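Local coordinates for protein putative glutathionylspermidine synthase (Methylobacillus flagellatus, PDB 3N6X) that probably acts as an ATP-dependent ligase of the circularly permuted ATP-grasp type 2 family, perhaps a glutathionylspermidine synthase, at residues A[85-90]-A[429-434]; A[171-176]-A[440-445]; A[178-183]-A[468-473]. All coordinates share one frame; numbering follows the deposited sequence.

Contact 1: residues A[85-90]-A[429-434]; sequences ARLSDG and LRPFVL
The puckered pyrrolidine ring of Pro431 turns its CG corner to Leu87, with the methyl CD2 of Leu87 4.4 Å from CG of Pro431. Pro431 also touches Leu149 of the neighbouring strand, Leu441 of the strand that follows and Ala445 of the next turn, which makes the proline one piece of a wider apolar layer. The same leucine methyl serves a second partner: CD2 of Leu87 also lies 4.3 Å from CD2 of Leu429. One methyl thus bridges two residues spaced i and i+2 along strand 423-435, which present their side chains on the same side of it. In Leu429, chi1 of -157° and chi2 of 73° together bring CD2 to the helix side. The example illustrates how a helix is seated on a mixed sheet: helix 81-105 packs against strands 144-151, 423-435 and 439-441 of the large mixed sheet of this ATP-grasp protein, and Leu87 is directed inward from it. Both approaches are loose, and the buried surface is a modest 82 Å². Intervening residues of the strand look to the other side, where Arg430 forms a salt bridge through NE with Asp148 and Phe432 packs on Tyr199. Backbone bonds from Leu429 to Leu149 and from Arg430 to Leu446 tie the strand to a neighbour on either flank.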
# COMPACT_ATOMS: atom_id res chain seq x y z
N ALA A 85 7.06 -16.20 -4.06
CA ALA A 85 8.49 -15.99 -4.33
C ALA A 85 8.71 -15.10 -5.57
O ALA A 85 9.57 -14.22 -5.54
CB ALA A 85 9.20 -17.34 -4.51
N ARG A 86 7.88 -15.27 -6.62
CA ARG A 86 7.97 -14.46 -7.84
C ARG A 86 7.46 -13.03 -7.55
O ARG A 86 8.13 -12.05 -7.89
CB ARG A 86 7.17 -15.13 -8.99
CG ARG A 86 6.95 -14.25 -10.23
CD ARG A 86 7.97 -14.51 -11.33
NE ARG A 86 7.55 -13.93 -12.61
N LEU A 87 6.30 -12.94 -6.91
CA LEU A 87 5.65 -11.71 -6.47
C LEU A 87 6.61 -10.90 -5.58
O LEU A 87 6.82 -9.70 -5.80
CB LEU A 87 4.44 -12.12 -5.65
CG LEU A 87 3.21 -11.30 -5.75
CD1 LEU A 87 2.00 -12.19 -5.99
CD2 LEU A 87 3.00 -10.51 -4.48
N SER A 88 7.22 -11.58 -4.59
CA SER A 88 8.14 -11.00 -3.63
C SER A 88 9.42 -10.47 -4.31
O SER A 88 9.85 -9.36 -4.03
CB SER A 88 8.45 -12.01 -2.52
OG SER A 88 9.54 -11.62 -1.71
N ASP A 89 9.99 -11.25 -5.26
CA ASP A 89 11.16 -10.83 -6.05
C ASP A 89 10.83 -9.60 -6.89
O ASP A 89 11.62 -8.67 -6.93
CB ASP A 89 11.65 -11.97 -6.97
CG ASP A 89 12.41 -13.07 -6.25
OD1 ASP A 89 13.04 -12.78 -5.20
OD2 ASP A 89 12.41 -14.22 -6.75
N GLY A 90 9.63 -9.59 -7.48
CA GLY A 90 9.13 -8.47 -8.28
C GLY A 90 8.94 -7.19 -7.49
O GLY A 90 9.34 -6.11 -7.96
N LEU A 429 -4.41 -6.80 -4.09
CA LEU A 429 -3.45 -7.21 -3.08
C LEU A 429 -2.44 -6.11 -2.75
O LEU A 429 -1.82 -5.55 -3.66
CB LEU A 429 -2.71 -8.46 -3.63
CG LEU A 429 -2.07 -9.38 -2.61
CD1 LEU A 429 -3.13 -10.20 -1.86
CD2 LEU A 429 -1.07 -10.30 -3.27
N ARG A 430 -2.24 -5.83 -1.46
CA ARG A 430 -1.23 -4.87 -1.04
C ARG A 430 -0.18 -5.46 -0.06
O ARG A 430 -0.37 -5.40 1.15
CB ARG A 430 -1.84 -3.56 -0.48
CG ARG A 430 -0.77 -2.47 -0.23
CD ARG A 430 -1.28 -1.32 0.62
NE ARG A 430 -1.86 -0.26 -0.21
CZ ARG A 430 -2.07 0.99 0.21
NH1 ARG A 430 -1.72 1.35 1.44
NH2 ARG A 430 -2.62 1.88 -0.60
N PRO A 431 0.96 -5.98 -0.57
CA PRO A 431 2.04 -6.36 0.35
C PRO A 431 2.86 -5.11 0.75
O PRO A 431 2.72 -4.05 0.14
CB PRO A 431 2.86 -7.35 -0.47
CG PRO A 431 2.63 -6.97 -1.90
CD PRO A 431 1.36 -6.15 -1.98
N PHE A 432 3.70 -5.24 1.79
CA PHE A 432 4.46 -4.11 2.31
C PHE A 432 5.94 -4.42 2.26
O PHE A 432 6.40 -5.31 2.95
CB PHE A 432 4.02 -3.79 3.76
CG PHE A 432 2.56 -3.37 3.87
CD1 PHE A 432 1.55 -4.33 3.95
CD2 PHE A 432 2.20 -2.03 3.85
CE1 PHE A 432 0.21 -3.95 4.01
CE2 PHE A 432 0.86 -1.65 3.92
CZ PHE A 432 -0.13 -2.61 3.99
N VAL A 433 6.68 -3.70 1.43
CA VAL A 433 8.11 -3.94 1.29
C VAL A 433 8.86 -3.13 2.34
O VAL A 433 8.67 -1.91 2.43
CB VAL A 433 8.62 -3.65 -0.14
CG1 VAL A 433 10.11 -3.91 -0.25
CG2 VAL A 433 7.86 -4.47 -1.18
N LEU A 434 9.73 -3.81 3.11
CA LEU A 434 10.51 -3.17 4.17
C LEU A 434 11.97 -3.07 3.80
O LEU A 434 12.59 -4.08 3.49
CB LEU A 434 10.33 -3.93 5.50
CG LEU A 434 8.87 -4.01 6.02
CD1 LEU A 434 8.79 -4.84 7.28
CD2 LEU A 434 8.29 -2.61 6.29

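Contact 2: residues A[171-176]-A[440-445]; sequences SYMLEN and SLVPGA
Met173, built as selenomethionine, reaches from helix 170-183 to the turn that joins strands 439-441 and 446-450, a case of a helix packing on a sheet connection of the ATP-grasp fold. Its CB already heads for the turn. CG, anti to the backbone N (chi1 171°), comes beside the backbone of Ala445 and lies 3.9 Å from the O of that residue. The selenium goes further and settles over the flat side of the Gly444-Ala445 peptide, with SE 3.5 Å from both Gly444 C and Ala445 N. At chi3 (92°) the chain bends, turning the terminal methyl along the turn to Val442, where CE of Met173 is 4.4 Å from Val442 CG1. Gly444 suits this approach because a beta carbon there would probably crowd the selenium, whereas CB of Ala445 points the other way, toward Leu429 and Pro431. The turn itself is shaped by an inverse gamma turn centred on Pro443 and closed by a bond from Gly444 N to Val442 O (2.7 Å). Glycerol, probably from the crystallisation liquor, is hydrogen-bonded at Leu441 O and at Ser440 OG. A polar bridge accompanies the apolar one: a single water accepts from Asn176 ND2 at 3.2 Å and sits equally far, 3.2 Å, from Ala445 O, an oxygen that also receives a hydrogen bond from Thr469 OG1.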
# COMPACT_ATOMS: atom_id res chain seq x y z
N SER A 171 -2.50 -2.97 9.88
CA SER A 171 -3.39 -3.33 11.00
C SER A 171 -4.51 -4.26 10.55
O SER A 171 -4.81 -5.23 11.24
CB SER A 171 -3.95 -2.08 11.68
OG SER A 171 -4.77 -1.33 10.81
N TYR A 172 -5.06 -4.04 9.33
CA TYR A 172 -6.07 -4.94 8.77
C TYR A 172 -5.45 -6.30 8.42
O TYR A 172 -6.06 -7.33 8.67
CB TYR A 172 -6.74 -4.31 7.55
CG TYR A 172 -7.62 -3.13 7.87
CD1 TYR A 172 -8.87 -3.30 8.45
CD2 TYR A 172 -7.24 -1.84 7.51
CE1 TYR A 172 -9.70 -2.21 8.74
CE2 TYR A 172 -8.05 -0.74 7.79
CZ TYR A 172 -9.28 -0.93 8.41
OH TYR A 172 -10.09 0.15 8.69
N MSE A 173 -4.21 -6.30 7.92
CA MSE A 173 -3.51 -7.54 7.59
C MSE A 173 -3.30 -8.38 8.87
O MSE A 173 -3.58 -9.58 8.88
CB MSE A 173 -2.15 -7.23 6.91
CG MSE A 173 -1.25 -8.47 6.74
SE MSE A 173 0.50 -8.07 6.01
CE MSE A 173 1.47 -7.84 7.65
N LEU A 174 -2.82 -7.73 9.94
CA LEU A 174 -2.53 -8.42 11.20
C LEU A 174 -3.79 -8.91 11.90
O LEU A 174 -3.84 -10.07 12.30
CB LEU A 174 -1.67 -7.54 12.12
CG LEU A 174 -0.28 -7.20 11.56
CD1 LEU A 174 0.41 -6.15 12.41
CD2 LEU A 174 0.59 -8.44 11.42
N GLU A 175 -4.85 -8.07 11.95
CA GLU A 175 -6.12 -8.42 12.59
C GLU A 175 -6.92 -9.45 11.83
O GLU A 175 -7.63 -10.24 12.45
CB GLU A 175 -6.97 -7.16 12.88
CG GLU A 175 -6.47 -6.35 14.08
CD GLU A 175 -6.25 -7.15 15.36
OE1 GLU A 175 -7.16 -7.93 15.76
OE2 GLU A 175 -5.15 -7.03 15.95
N ASN A 176 -6.82 -9.46 10.50
CA ASN A 176 -7.55 -10.44 9.70
C ASN A 176 -7.01 -11.83 9.94
O ASN A 176 -7.79 -12.77 10.02
CB ASN A 176 -7.54 -10.10 8.21
CG ASN A 176 -8.40 -8.91 7.87
OD1 ASN A 176 -9.19 -8.43 8.68
ND2 ASN A 176 -8.21 -8.37 6.67
N SER A 440 13.06 -6.70 2.39
CA SER A 440 12.30 -7.91 2.64
C SER A 440 10.81 -7.66 2.71
O SER A 440 10.38 -6.51 2.79
CB SER A 440 12.77 -8.59 3.93
OG SER A 440 12.59 -7.76 5.07
N LEU A 441 10.03 -8.74 2.65
CA LEU A 441 8.59 -8.72 2.78
C LEU A 441 8.22 -9.75 3.81
O LEU A 441 8.70 -10.88 3.74
CB LEU A 441 7.92 -9.13 1.45
CG LEU A 441 7.76 -8.07 0.41
CD1 LEU A 441 8.87 -8.15 -0.58
CD2 LEU A 441 6.47 -8.24 -0.32
N VAL A 442 7.31 -9.40 4.72
CA VAL A 442 6.72 -10.38 5.62
C VAL A 442 5.71 -11.16 4.73
O VAL A 442 5.10 -10.54 3.86
CB VAL A 442 6.04 -9.67 6.84
CG1 VAL A 442 4.99 -10.55 7.51
CG2 VAL A 442 7.09 -9.22 7.85
N PRO A 443 5.61 -12.51 4.83
CA PRO A 443 4.72 -13.25 3.90
C PRO A 443 3.22 -13.03 4.18
O PRO A 443 2.50 -13.95 4.61
CB PRO A 443 5.15 -14.70 4.08
CG PRO A 443 5.69 -14.76 5.45
CD PRO A 443 6.32 -13.43 5.74
N GLY A 444 2.77 -11.84 3.88
CA GLY A 444 1.38 -11.45 4.04
C GLY A 444 1.05 -10.22 3.24
O GLY A 444 1.96 -9.54 2.74
N ALA A 445 -0.23 -9.90 3.14
CA ALA A 445 -0.69 -8.74 2.38
C ALA A 445 -2.11 -8.37 2.79
O ALA A 445 -2.87 -9.22 3.27
CB ALA A 445 -0.66 -9.05 0.88
O HOH W 1 -5.72 -8.82 4.75

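Contact 3: residues A[178-183]-A[468-473]; sequences KMMMRL and DTWILK
Segment 178-183 of helix 170-183 comes nearest to residues 468-473 where the CA atoms of Met180 and Asp468 stand 7.4 Å apart, a separation bridged by side chains. Met180, a selenomethionine, carries the helix side. Its CG touches the carboxylate of Asp468, 3.3 Å from OD2, and CB follows close behind. Successive bends at chi2 (-70°) and chi3 (-62°) curl the chain round, bringing its methyl CE to the benzene part of the Trp470 indole, 3.6 Å from CZ2. Met180 therefore spans two residues at i and i+2 of the same segment, and the two are themselves joined. NE1 of Trp470 donates to OD2 of Asp468 over 2.8 Å. The oxygen lies in the plane of the indole, yet the donor stands well above the carboxylate plane, 69° out of it, and the bond is far from straight. In the ATP-grasp fold of this protein, strand 464-471 belongs to the large mixed sheet and pairs with strand 77-79, while helix 185-190 adds Phe188 beside both Met180 and Trp470. OD2 of Asp468 also takes part in a salt bridge with Arg177 NE, so a buried carboxylate oxygen has two donors, one of them charged. With an alanine at Asp468, the indole N-H and the Arg177 guanidinium would probably lose their shared acceptor, and the ring would be less firmly held against turning. Tyr191 meets the indole as well, its ring steeply inclined to it.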
# COMPACT_ATOMS: atom_id res chain seq x y z
N LYS A 178 -5.50 -12.86 12.85
CA LYS A 178 -5.91 -13.13 14.23
C LYS A 178 -7.39 -13.59 14.27
O LYS A 178 -7.71 -14.55 14.96
CB LYS A 178 -5.68 -11.88 15.09
CG LYS A 178 -5.73 -12.12 16.58
CD LYS A 178 -5.60 -10.82 17.38
CE LYS A 178 -6.25 -10.91 18.74
NZ LYS A 178 -5.31 -10.55 19.84
N MSE A 179 -8.26 -12.95 13.45
CA MSE A 179 -9.69 -13.26 13.32
C MSE A 179 -9.92 -14.67 12.75
O MSE A 179 -10.74 -15.42 13.28
CB MSE A 179 -10.37 -12.19 12.42
CG MSE A 179 -11.84 -12.49 12.09
SE MSE A 179 -12.95 -12.64 13.70
CE MSE A 179 -13.29 -10.83 13.97
N MSE A 180 -9.18 -15.02 11.66
CA MSE A 180 -9.27 -16.33 11.00
C MSE A 180 -8.81 -17.45 11.92
O MSE A 180 -9.41 -18.53 11.93
CB MSE A 180 -8.44 -16.35 9.70
CG MSE A 180 -9.05 -15.53 8.57
SE MSE A 180 -10.68 -16.28 7.80
CE MSE A 180 -10.00 -17.91 7.13
N MSE A 181 -7.72 -17.21 12.69
CA MSE A 181 -7.17 -18.17 13.64
C MSE A 181 -8.15 -18.39 14.82
O MSE A 181 -8.27 -19.51 15.33
CB MSE A 181 -5.79 -17.70 14.16
CG MSE A 181 -5.15 -18.69 15.17
SE MSE A 181 -4.84 -20.50 14.40
CE MSE A 181 -3.24 -20.07 13.40
N ARG A 182 -8.86 -17.32 15.23
CA ARG A 182 -9.83 -17.38 16.32
C ARG A 182 -11.09 -18.17 15.88
O ARG A 182 -11.57 -19.01 16.62
CB ARG A 182 -10.19 -15.96 16.77
CG ARG A 182 -10.93 -15.85 18.09
CD ARG A 182 -11.23 -14.39 18.38
NE ARG A 182 -11.62 -14.15 19.77
CZ ARG A 182 -12.05 -12.98 20.22
NH1 ARG A 182 -12.15 -11.93 19.40
NH2 ARG A 182 -12.39 -12.83 21.49
N LEU A 183 -11.58 -17.91 14.65
CA LEU A 183 -12.77 -18.58 14.13
C LEU A 183 -12.50 -20.02 13.72
O LEU A 183 -13.28 -20.91 14.06
CB LEU A 183 -13.35 -17.81 12.92
CG LEU A 183 -13.96 -16.44 13.17
CD1 LEU A 183 -14.21 -15.72 11.85
CD2 LEU A 183 -15.26 -16.53 13.96
N ASP A 468 -8.39 -12.29 4.48
CA ASP A 468 -7.07 -12.68 4.98
C ASP A 468 -6.30 -13.20 3.77
O ASP A 468 -6.90 -13.81 2.89
CB ASP A 468 -7.22 -13.79 6.04
CG ASP A 468 -5.94 -14.22 6.73
OD1 ASP A 468 -4.89 -13.55 6.53
OD2 ASP A 468 -5.98 -15.21 7.49
N THR A 469 -4.99 -12.93 3.70
CA THR A 469 -4.16 -13.44 2.61
C THR A 469 -3.22 -14.49 3.16
O THR A 469 -2.40 -14.19 4.05
CB THR A 469 -3.38 -12.30 1.89
OG1 THR A 469 -4.30 -11.28 1.51
CG2 THR A 469 -2.60 -12.79 0.67
N TRP A 470 -3.32 -15.71 2.64
CA TRP A 470 -2.49 -16.83 3.08
C TRP A 470 -1.35 -17.06 2.12
O TRP A 470 -1.58 -17.27 0.93
CB TRP A 470 -3.32 -18.11 3.18
CG TRP A 470 -4.35 -18.14 4.28
CD1 TRP A 470 -4.61 -17.16 5.20
CD2 TRP A 470 -5.23 -19.23 4.58
NE1 TRP A 470 -5.62 -17.56 6.04
CE2 TRP A 470 -6.02 -18.83 5.68
CE3 TRP A 470 -5.43 -20.51 4.02
CZ2 TRP A 470 -6.98 -19.67 6.25
CZ3 TRP A 470 -6.39 -21.33 4.57
CH2 TRP A 470 -7.15 -20.92 5.68
N ILE A 471 -0.11 -17.03 2.63
CA ILE A 471 1.05 -17.39 1.83
C ILE A 471 1.52 -18.74 2.35
O ILE A 471 1.80 -18.88 3.54
CB ILE A 471 2.17 -16.29 1.84
CG1 ILE A 471 1.83 -15.13 0.86
CG2 ILE A 471 3.53 -16.89 1.44
CD1 ILE A 471 0.73 -14.17 1.26
N LEU A 472 1.47 -19.76 1.48
CA LEU A 472 1.86 -21.12 1.86
C LEU A 472 3.36 -21.26 1.98
O LEU A 472 4.10 -20.67 1.18
CB LEU A 472 1.27 -22.16 0.90
CG LEU A 472 -0.27 -22.16 0.78
CD1 LEU A 472 -0.75 -23.43 0.12
CD2 LEU A 472 -0.96 -21.95 2.17
N LYS A 473 3.83 -21.99 3.02
CA LYS A 473 5.26 -22.18 3.30
C LYS A 473 5.99 -23.04 2.26
O LYS A 473 5.42 -23.99 1.73
CB LYS A 473 5.47 -22.74 4.71
CG LYS A 473 5.27 -21.70 5.80
CD LYS A 473 5.54 -22.27 7.18
CE LYS A 473 4.27 -22.54 7.95
NZ LYS A 473 4.54 -23.13 9.28

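How the contacts relate
All three contacts reach the same mixed sheet, contact 1 from helix 81-105 and contacts 2 and 3 from helix 170-183. Contact 1 and contact 2 have centres about 11 Å apart and share a seam where Leu434 N lies 2.8 Å from Ser440 O, a probable hydrogen bond, and Pro431 CB lies 3.7 Å from Leu441 CD2. The centres of contacts 2 and 3 are about 10 Å apart. Contacts 1 and 3 are about 18 Å apart between centres, yet they still touch through Leu429 CD1 and Thr469 CG2 at 3.7 Å. A glycerol lies about 4 Å from the side chain of Val442 in contact 2; it is probably from the crystallisation liquor, and its significance is uncertain.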